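Local coordinates for protein ribose-phosphate pyrophosphokinase (Mycobacterium smegmatis, PDB 5MP7) that probably makes phosphoribosyl pyrophosphate, a central precursor in nucleotide biosynthesis, by transferring the pyrophosphoryl group of ATP to ribose 5-phosphate with the help of magnesium, at residues A[60-65]-A[307-312]; A[66-69]-A[73-76]; A[77-82]-A[121-126]. All blocks are in the same frame, centred on the assembly; numbering follows the deposited sequence.

All three contacts lie in or against the N-terminal alpha/beta domain. Strand 60-64 supplies interaction 1; the loop after it folds against the start of helix 71-87 in interaction 2, and the next turns of that helix meet helix 116-127 in interaction 3. Gln65, at the end of the strand, bonds Trp74 O and Glu77 of the helix. Interaction 1 closes only when the C-terminal helix 302-314 returns, so the other two are nested inside its loop. The centres of interactions 2 and 3 are about 12 Å apart; interaction 1 lies about 16 Å from interaction 3 and 18 Å from interaction 2. Interactions 2 and 3 both touch a second subunit of the hexamer; interaction 1 touches none.

Interaction 1: A[60-65]-A[307-312]; sequences DAFVLQ and NTIRAV
The C-terminal helix 302-314 packs against the parallel sheet of the N-terminal domain, and here Phe62 on strand 60-64 meets Ile309 and Val312 on that helix. The backbones are nearest where Phe62 CA lies 7.6 Å from Ile309 CA, and the gap is filled mainly by side chains. A CH-pi contact dominates: Ile309 CG2 sits 3.7 Å from the centroid of the Phe62 ring, only 4° off the ring normal, so the methyl stands almost exactly over the middle of one face. It can stand there because this branch is anti to the backbone N of Ile309 (chi1 -67°, measured to CG1). CG1 reaches the same ring nearer its rim, 4.0 Å from Phe62 CD2. Val312, one turn further along the helix, comes in at the ring edge instead, with its CG1 3.8 Å from Phe62 CE2. Face and edge of one phenyl ring are thus met by successive turns of the helix, without any hydrogen bond between the segments. The ring also touches Leu12, Thr94 and Ile96 on the flanking strands, while Ala61 and Val63 face the other way, onto helix 71-87. Residues from the far end of the sequence so help to cover one face of a sheet built near its start, in the layered helix-sheet-helix packing of an open alpha/beta domain of the PRTase-like class.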
loop_
_atom_site.group_PDB
_atom_site.type_symbol
_atom_site.label_atom_id
_atom_site.label_comp_id
_atom_site.label_asym_id
_atom_site.label_seq_id
_atom_site.Cartn_x
_atom_site.Cartn_y
_atom_site.Cartn_z
ATOM N N ASP A 60 -23.903 -62.514 12.376
ATOM C CA ASP A 60 -24.628 -62.592 11.126
ATOM C C ASP A 60 -25.200 -61.187 10.927
ATOM O O ASP A 60 -26.092 -60.781 11.648
ATOM C CB ASP A 60 -25.735 -63.637 11.221
ATOM C CG ASP A 60 -25.191 -65.062 11.293
ATOM O OD1 ASP A 60 -24.285 -65.372 12.112
ATOM O OD2 ASP A 60 -25.689 -65.908 10.535
ATOM N N ALA A 61 -24.631 -60.442 9.989
ATOM C CA ALA A 61 -24.911 -59.036 9.841
ATOM C C ALA A 61 -25.868 -58.818 8.708
ATOM O O ALA A 61 -25.746 -59.458 7.661
ATOM C CB ALA A 61 -23.645 -58.267 9.579
ATOM N N PHE A 62 -26.832 -57.927 8.934
ATOM C CA PHE A 62 -27.776 -57.493 7.910
ATOM C C PHE A 62 -27.648 -55.981 7.782
ATOM O O PHE A 62 -27.864 -55.244 8.745
ATOM C CB PHE A 62 -29.169 -57.921 8.303
ATOM C CG PHE A 62 -29.332 -59.392 8.321
ATOM C CD1 PHE A 62 -28.915 -60.139 9.415
ATOM C CD2 PHE A 62 -29.844 -60.061 7.226
ATOM C CE1 PHE A 62 -29.018 -61.541 9.413
ATOM C CE2 PHE A 62 -29.962 -61.456 7.228
ATOM C CZ PHE A 62 -29.574 -62.190 8.335
ATOM N N VAL A 63 -27.225 -55.520 6.621
ATOM C CA VAL A 63 -26.894 -54.109 6.441
ATOM C C VAL A 63 -27.973 -53.505 5.587
ATOM O O VAL A 63 -28.012 -53.747 4.423
ATOM C CB VAL A 63 -25.560 -53.937 5.733
ATOM C CG1 VAL A 63 -25.183 -52.475 5.675
ATOM C CG2 VAL A 63 -24.518 -54.732 6.472
ATOM N N LEU A 64 -28.841 -52.711 6.199
ATOM C CA LEU A 64 -30.013 -52.179 5.563
ATOM C C LEU A 64 -29.767 -50.760 5.095
ATOM O O LEU A 64 -29.497 -49.889 5.880
ATOM C CB LEU A 64 -31.177 -52.226 6.547
ATOM C CG LEU A 64 -32.500 -51.525 6.208
ATOM C CD1 LEU A 64 -33.106 -51.945 4.886
ATOM C CD2 LEU A 64 -33.476 -51.842 7.336
ATOM N N GLN A 65 -29.865 -50.536 3.799
ATOM C CA GLN A 65 -29.759 -49.207 3.258
ATOM C C GLN A 65 -30.775 -49.021 2.122
ATOM O O GLN A 65 -30.758 -49.753 1.114
ATOM C CB GLN A 65 -28.326 -48.958 2.743
ATOM C CG GLN A 65 -28.074 -47.570 2.197
ATOM C CD GLN A 65 -27.920 -46.517 3.305
ATOM O OE1 GLN A 65 -28.824 -46.279 4.091
ATOM N NE2 GLN A 65 -26.763 -45.874 3.346
ATOM N N ASN A 307 -39.462 -60.887 8.005
ATOM C CA ASN A 307 -39.598 -62.318 7.734
ATOM C C ASN A 307 -38.460 -62.883 6.910
ATOM O O ASN A 307 -38.007 -63.996 7.181
ATOM C CB ASN A 307 -40.881 -62.653 7.008
ATOM C CG ASN A 307 -42.036 -62.892 7.930
ATOM O OD1 ASN A 307 -42.157 -63.958 8.510
ATOM N ND2 ASN A 307 -42.907 -61.919 8.048
ATOM N N THR A 308 -37.999 -62.130 5.916
ATOM C CA THR A 308 -36.870 -62.567 5.113
ATOM C C THR A 308 -35.577 -62.645 5.918
ATOM O O THR A 308 -34.836 -63.610 5.783
ATOM C CB THR A 308 -36.633 -61.639 3.911
ATOM O OG1 THR A 308 -37.832 -61.532 3.156
ATOM C CG2 THR A 308 -35.591 -62.213 2.986
ATOM N N ILE A 309 -35.306 -61.645 6.757
ATOM C CA ILE A 309 -34.127 -61.658 7.639
ATOM C C ILE A 309 -34.178 -62.847 8.588
ATOM O O ILE A 309 -33.173 -63.528 8.776
ATOM C CB ILE A 309 -33.998 -60.354 8.454
ATOM C CG1 ILE A 309 -33.703 -59.201 7.502
ATOM C CG2 ILE A 309 -32.918 -60.423 9.530
ATOM C CD1 ILE A 309 -33.688 -57.840 8.173
ATOM N N ARG A 310 -35.348 -63.120 9.144
ATOM C CA ARG A 310 -35.499 -64.204 10.086
ATOM C C ARG A 310 -35.206 -65.547 9.413
ATOM O O ARG A 310 -34.497 -66.387 9.966
ATOM C CB ARG A 310 -36.903 -64.185 10.667
ATOM C CG ARG A 310 -37.105 -64.876 11.997
ATOM C CD ARG A 310 -38.256 -64.329 12.928
ATOM N NE ARG A 310 -39.661 -64.112 12.448
ATOM C CZ ARG A 310 -40.363 -62.967 12.396
ATOM N NH1 ARG A 310 -39.834 -61.792 12.724
ATOM N NH2 ARG A 310 -41.620 -62.992 11.963
ATOM N N ALA A 311 -35.723 -65.739 8.209
ATOM C CA ALA A 311 -35.524 -66.987 7.484
ATOM C C ALA A 311 -34.066 -67.196 7.039
ATOM O O ALA A 311 -33.546 -68.304 7.098
ATOM C CB ALA A 311 -36.426 -67.026 6.270
ATOM N N VAL A 312 -33.421 -66.135 6.602
ATOM C CA VAL A 312 -31.995 -66.191 6.265
ATOM C C VAL A 312 -31.165 -66.518 7.489
ATOM O O VAL A 312 -30.280 -67.394 7.433
ATOM C CB VAL A 312 -31.495 -64.868 5.638
ATOM C CG1 VAL A 312 -29.980 -64.814 5.535
ATOM C CG2 VAL A 312 -32.117 -64.678 4.248
#

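Interaction 2: A[66-69]-A[73-76]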
loop_
_atom_site.group_PDB
_atom_site.type_symbol
_atom_site.label_atom_id
_atom_site.label_comp_id
_atom_site.label_asym_id
_atom_site.label_seq_id
_atom_site.Cartn_x
_atom_site.Cartn_y
_atom_site.Cartn_z
ATOM N N SER A 66 -31.599 -47.997 2.258
ATOM C CA SER A 66 -32.420 -47.523 1.161
ATOM C C SER A 66 -31.632 -46.482 0.326
ATOM O O SER A 66 -30.643 -45.963 0.781
ATOM C CB SER A 66 -33.669 -46.925 1.735
ATOM O OG SER A 66 -34.622 -46.780 0.731
ATOM N N HIS A 67 -32.055 -46.197 -0.902
ATOM C CA HIS A 67 -31.254 -45.408 -1.843
ATOM C C HIS A 67 -32.067 -44.323 -2.505
ATOM O O HIS A 67 -32.219 -44.298 -3.734
ATOM C CB HIS A 67 -30.618 -46.310 -2.902
ATOM C CG HIS A 67 -29.566 -47.196 -2.348
ATOM N ND1 HIS A 67 -29.841 -48.439 -1.839
ATOM C CD2 HIS A 67 -28.243 -47.002 -2.176
ATOM C CE1 HIS A 67 -28.737 -48.973 -1.364
ATOM N NE2 HIS A 67 -27.747 -48.125 -1.567
ATOM N N PRO A 68 -32.599 -43.397 -1.705
ATOM C CA PRO A 68 -33.208 -42.220 -2.287
ATOM C C PRO A 68 -32.143 -41.222 -2.792
ATOM O O PRO A 68 -30.958 -41.400 -2.549
ATOM C CB PRO A 68 -33.952 -41.633 -1.111
ATOM C CG PRO A 68 -33.076 -41.965 0.062
ATOM C CD PRO A 68 -32.621 -43.365 -0.240
ATOM N N ALA A 69 -32.591 -40.150 -3.428
ATOM C CA ALA A 69 -31.720 -39.038 -3.823
ATOM C C ALA A 69 -31.100 -38.378 -2.587
ATOM O O ALA A 69 -31.800 -38.208 -1.593
ATOM C CB ALA A 69 -32.524 -38.011 -4.594
ATOM N N GLN A 73 -24.153 -41.429 -2.804
ATOM C CA GLN A 73 -23.740 -41.307 -1.428
ATOM C C GLN A 73 -24.193 -42.496 -0.569
ATOM O O GLN A 73 -23.440 -43.007 0.248
ATOM C CB GLN A 73 -24.333 -40.035 -0.857
ATOM C CG GLN A 73 -23.909 -39.738 0.554
ATOM C CD GLN A 73 -24.734 -38.610 1.149
ATOM O OE1 GLN A 73 -25.298 -37.799 0.417
ATOM N NE2 GLN A 73 -24.793 -38.549 2.483
ATOM N N TRP A 74 -25.427 -42.941 -0.761
ATOM C CA TRP A 74 -25.955 -44.014 0.089
ATOM C C TRP A 74 -25.417 -45.362 -0.316
ATOM O O TRP A 74 -25.265 -46.254 0.516
ATOM C CB TRP A 74 -27.477 -44.039 0.112
ATOM C CG TRP A 74 -28.107 -42.763 0.491
ATOM C CD1 TRP A 74 -28.999 -42.078 -0.250
ATOM C CD2 TRP A 74 -27.878 -41.990 1.658
ATOM N NE1 TRP A 74 -29.348 -40.914 0.374
ATOM C CE2 TRP A 74 -28.684 -40.841 1.564
ATOM C CE3 TRP A 74 -27.078 -42.155 2.781
ATOM C CZ2 TRP A 74 -28.733 -39.859 2.554
ATOM C CZ3 TRP A 74 -27.110 -41.159 3.773
ATOM C CH2 TRP A 74 -27.948 -40.028 3.648
ATOM N N LEU A 75 -25.143 -45.507 -1.594
ATOM C CA LEU A 75 -24.494 -46.712 -2.111
ATOM C C LEU A 75 -23.067 -46.854 -1.575
ATOM O O LEU A 75 -22.682 -47.938 -1.126
ATOM C CB LEU A 75 -24.506 -46.698 -3.648
ATOM C CG LEU A 75 -23.859 -47.904 -4.297
ATOM C CD1 LEU A 75 -24.507 -49.227 -3.854
ATOM C CD2 LEU A 75 -23.935 -47.704 -5.809
ATOM N N MET A 76 -22.294 -45.763 -1.595
ATOM C CA MET A 76 -20.954 -45.765 -0.959
ATOM C C MET A 76 -21.012 -46.009 0.542
ATOM O O MET A 76 -20.202 -46.738 1.044
ATOM C CB MET A 76 -20.208 -44.477 -1.191
ATOM C CG MET A 76 -19.748 -44.307 -2.635
ATOM S SD MET A 76 -18.689 -45.616 -3.293
ATOM C CE MET A 76 -17.516 -45.841 -1.946
#
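The pyrrolidine ring of Pro68 and the indole of Trp74 make the apolar packing here, crossing at about a right angle, with Pro68 CD 3.8 Å from Trp74 CD1 and Pro68 CG 3.9 Å from Trp74 NE1. His67 adds van der Waals contacts beside the root of the same indole side chain, its CD2 3.8 Å from Trp74 CB and 4.0 Å from Leu75 CB. This is the turn from strand 60-64 into helix 71-87, a beta-loop-alpha connection of the parallel sheet, and the helix doubles back so that its first turn lies beside residues 66-69; Ala69 lies about 8 Å, side chain to side chain, from Asp234, predicted to bind ribose 5-phosphate. No hydrogen bond joins the two segments, but polar atoms do come close to rings. Pro68 O lies in the indole plane at its edge, 3.1 Å from Trp74 CD1; its approach to Trp74 NE1 has a poor angle for a bond. The imidazole likewise turns an edge to the helix, with Leu75 N in the ring plane and 3.5 Å from His67 CD2. Beyond the two segments, Trp74 O accepts a hydrogen bond from Gln65, Ser66 OG bonds Thr284 O, and Leu75 packs on Met76 of a second subunit.

Interaction 3: A[77-82]-A[121-126]; sequences EQLIMI and ADLLKT
Asp122 O takes two hydrogen bonds from one residue, Thr126: the backbone N at 2.9 Å continues the helix, and OG1, also 2.9 Å from Asp122 O, arrives from the opposite face of the carbonyl plane, tilted 34° out of it. The threonine hydroxyl is thereby folded back on its own helix, as helical threonines often are. No hydrogen bond crosses to helix 77-82; methyl groups do the touching, partly against backbone. Leu79 touches both Leu123 and Leu124: with CG beside its backbone N (chi1 -63°) and a nearly extended chi2, its CD2 comes to lie 3.6 Å from Leu123 O and 4.2 Å from Leu123 CB. The same methyl meets Leu124 CD2 at 3.9 Å. From the next turn, Ile82 CD1 reaches that Leu124 methyl at 3.9 Å as well, so Leu124 CD2 is touched by methyls from both turns. The segment axes approach to 9.7 Å and run in nearly the same direction, 26° apart. One side of the pair rests on the parallel sheet, Ile82 on Ile93 and Ala95 of strand 92-97, with Gln78 NE2 bonding Ile96 O. Leu123 packs on Leu123 of a second subunit, Thr126 OG1 hydrogen-bonds Thr126 OG1 of that subunit, and strands 38-42 and 48-52 flank helix 71-87 through Glu77 on Ala40 and Ile80 and Met81 on Val50.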
loop_
_atom_site.group_PDB
_atom_site.type_symbol
_atom_site.label_atom_id
_atom_site.label_comp_id
_atom_site.label_asym_id
_atom_site.label_seq_id
_atom_site.Cartn_x
_atom_site.Cartn_y
_atom_site.Cartn_z
ATOM N N GLU A 77 -22.009 -45.464 1.243
ATOM C CA GLU A 77 -22.128 -45.721 2.663
ATOM C C GLU A 77 -22.332 -47.203 2.948
ATOM O O GLU A 77 -21.741 -47.734 3.868
ATOM C CB GLU A 77 -23.244 -44.864 3.295
ATOM C CG GLU A 77 -23.437 -45.124 4.791
ATOM C CD GLU A 77 -24.332 -44.091 5.506
ATOM O OE1 GLU A 77 -25.599 -44.209 5.471
ATOM O OE2 GLU A 77 -23.758 -43.171 6.155
ATOM N N GLN A 78 -23.191 -47.858 2.175
ATOM C CA GLN A 78 -23.419 -49.287 2.317
ATOM C C GLN A 78 -22.162 -50.097 2.028
ATOM O O GLN A 78 -21.836 -51.010 2.781
ATOM C CB GLN A 78 -24.564 -49.730 1.410
ATOM C CG GLN A 78 -24.968 -51.174 1.607
ATOM C CD GLN A 78 -26.334 -51.469 1.047
ATOM O OE1 GLN A 78 -26.653 -51.002 -0.029
ATOM N NE2 GLN A 78 -27.162 -52.182 1.791
ATOM N N LEU A 79 -21.439 -49.762 0.959
ATOM C CA LEU A 79 -20.181 -50.454 0.654
ATOM C C LEU A 79 -19.133 -50.267 1.737
ATOM O O LEU A 79 -18.424 -51.223 2.052
ATOM C CB LEU A 79 -19.574 -49.985 -0.672
ATOM C CG LEU A 79 -20.412 -50.268 -1.911
ATOM C CD1 LEU A 79 -19.849 -49.512 -3.091
ATOM C CD2 LEU A 79 -20.485 -51.745 -2.200
ATOM N N ILE A 80 -19.047 -49.064 2.295
ATOM C CA ILE A 80 -18.100 -48.772 3.386
ATOM C C ILE A 80 -18.438 -49.579 4.659
ATOM O O ILE A 80 -17.557 -50.140 5.268
ATOM C CB ILE A 80 -18.013 -47.276 3.649
ATOM C CG1 ILE A 80 -17.217 -46.637 2.534
ATOM C CG2 ILE A 80 -17.306 -46.950 4.939
ATOM C CD1 ILE A 80 -17.501 -45.148 2.376
ATOM N N MET A 81 -19.716 -49.679 5.002
ATOM C CA MET A 81 -20.154 -50.491 6.128
ATOM C C MET A 81 -19.853 -51.961 5.925
ATOM O O MET A 81 -19.478 -52.659 6.863
ATOM C CB MET A 81 -21.665 -50.330 6.370
ATOM C CG MET A 81 -21.994 -49.052 7.113
ATOM S SD MET A 81 -23.738 -48.551 7.149
ATOM C CE MET A 81 -24.350 -49.620 8.418
ATOM N N ILE A 82 -20.063 -52.453 4.720
ATOM C CA ILE A 82 -19.749 -53.842 4.417
ATOM C C ILE A 82 -18.229 -54.133 4.519
ATOM O O ILE A 82 -17.863 -55.161 5.062
ATOM C CB ILE A 82 -20.346 -54.246 3.054
ATOM C CG1 ILE A 82 -21.859 -54.297 3.171
ATOM C CG2 ILE A 82 -19.836 -55.614 2.599
ATOM C CD1 ILE A 82 -22.569 -54.193 1.865
ATOM N N ALA A 121 -23.788 -55.084 -8.356
ATOM C CA ALA A 121 -23.640 -56.413 -7.755
ATOM C C ALA A 121 -22.180 -56.794 -7.547
ATOM O O ALA A 121 -21.869 -57.386 -6.540
ATOM C CB ALA A 121 -24.353 -57.482 -8.578
ATOM N N ASP A 122 -21.317 -56.459 -8.502
ATOM C CA ASP A 122 -19.894 -56.762 -8.407
ATOM C C ASP A 122 -19.215 -55.973 -7.301
ATOM O O ASP A 122 -18.360 -56.508 -6.608
ATOM C CB ASP A 122 -19.177 -56.447 -9.700
ATOM C CG ASP A 122 -19.589 -57.373 -10.867
ATOM O OD1 ASP A 122 -20.080 -58.500 -10.595
ATOM O OD2 ASP A 122 -19.389 -56.973 -12.063
ATOM N N LEU A 123 -19.574 -54.703 -7.162
ATOM C CA LEU A 123 -19.056 -53.894 -6.090
ATOM C C LEU A 123 -19.490 -54.404 -4.708
ATOM O O LEU A 123 -18.691 -54.427 -3.800
ATOM C CB LEU A 123 -19.508 -52.443 -6.256
ATOM C CG LEU A 123 -19.174 -51.694 -7.530
ATOM C CD1 LEU A 123 -19.629 -50.272 -7.367
ATOM C CD2 LEU A 123 -17.718 -51.760 -7.920
ATOM N N LEU A 124 -20.744 -54.804 -4.546
ATOM C CA LEU A 124 -21.203 -55.398 -3.287
ATOM C C LEU A 124 -20.454 -56.677 -2.960
ATOM O O LEU A 124 -20.156 -56.926 -1.798
ATOM C CB LEU A 124 -22.711 -55.691 -3.311
ATOM C CG LEU A 124 -23.625 -54.458 -3.290
ATOM C CD1 LEU A 124 -25.032 -54.751 -3.825
ATOM C CD2 LEU A 124 -23.742 -53.908 -1.883
ATOM N N LYS A 125 -20.186 -57.506 -3.977
ATOM C CA LYS A 125 -19.385 -58.720 -3.800
ATOM C C LYS A 125 -17.938 -58.425 -3.372
ATOM O O LYS A 125 -17.422 -59.060 -2.466
ATOM C CB LYS A 125 -19.335 -59.526 -5.115
ATOM C CG LYS A 125 -18.661 -60.890 -5.046
ATOM C CD LYS A 125 -19.506 -61.796 -4.186
ATOM C CE LYS A 125 -18.896 -63.170 -3.953
ATOM N NZ LYS A 125 -19.666 -63.803 -2.823
ATOM N N THR A 126 -17.299 -57.484 -4.049
ATOM C CA THR A 126 -15.970 -57.068 -3.726
ATOM C C THR A 126 -15.859 -56.460 -2.297
ATOM O O THR A 126 -14.878 -56.691 -1.594
ATOM C CB THR A 126 -15.530 -56.013 -4.736
ATOM O OG1 THR A 126 -15.553 -56.563 -6.051
ATOM C CG2 THR A 126 -14.123 -55.515 -4.457
#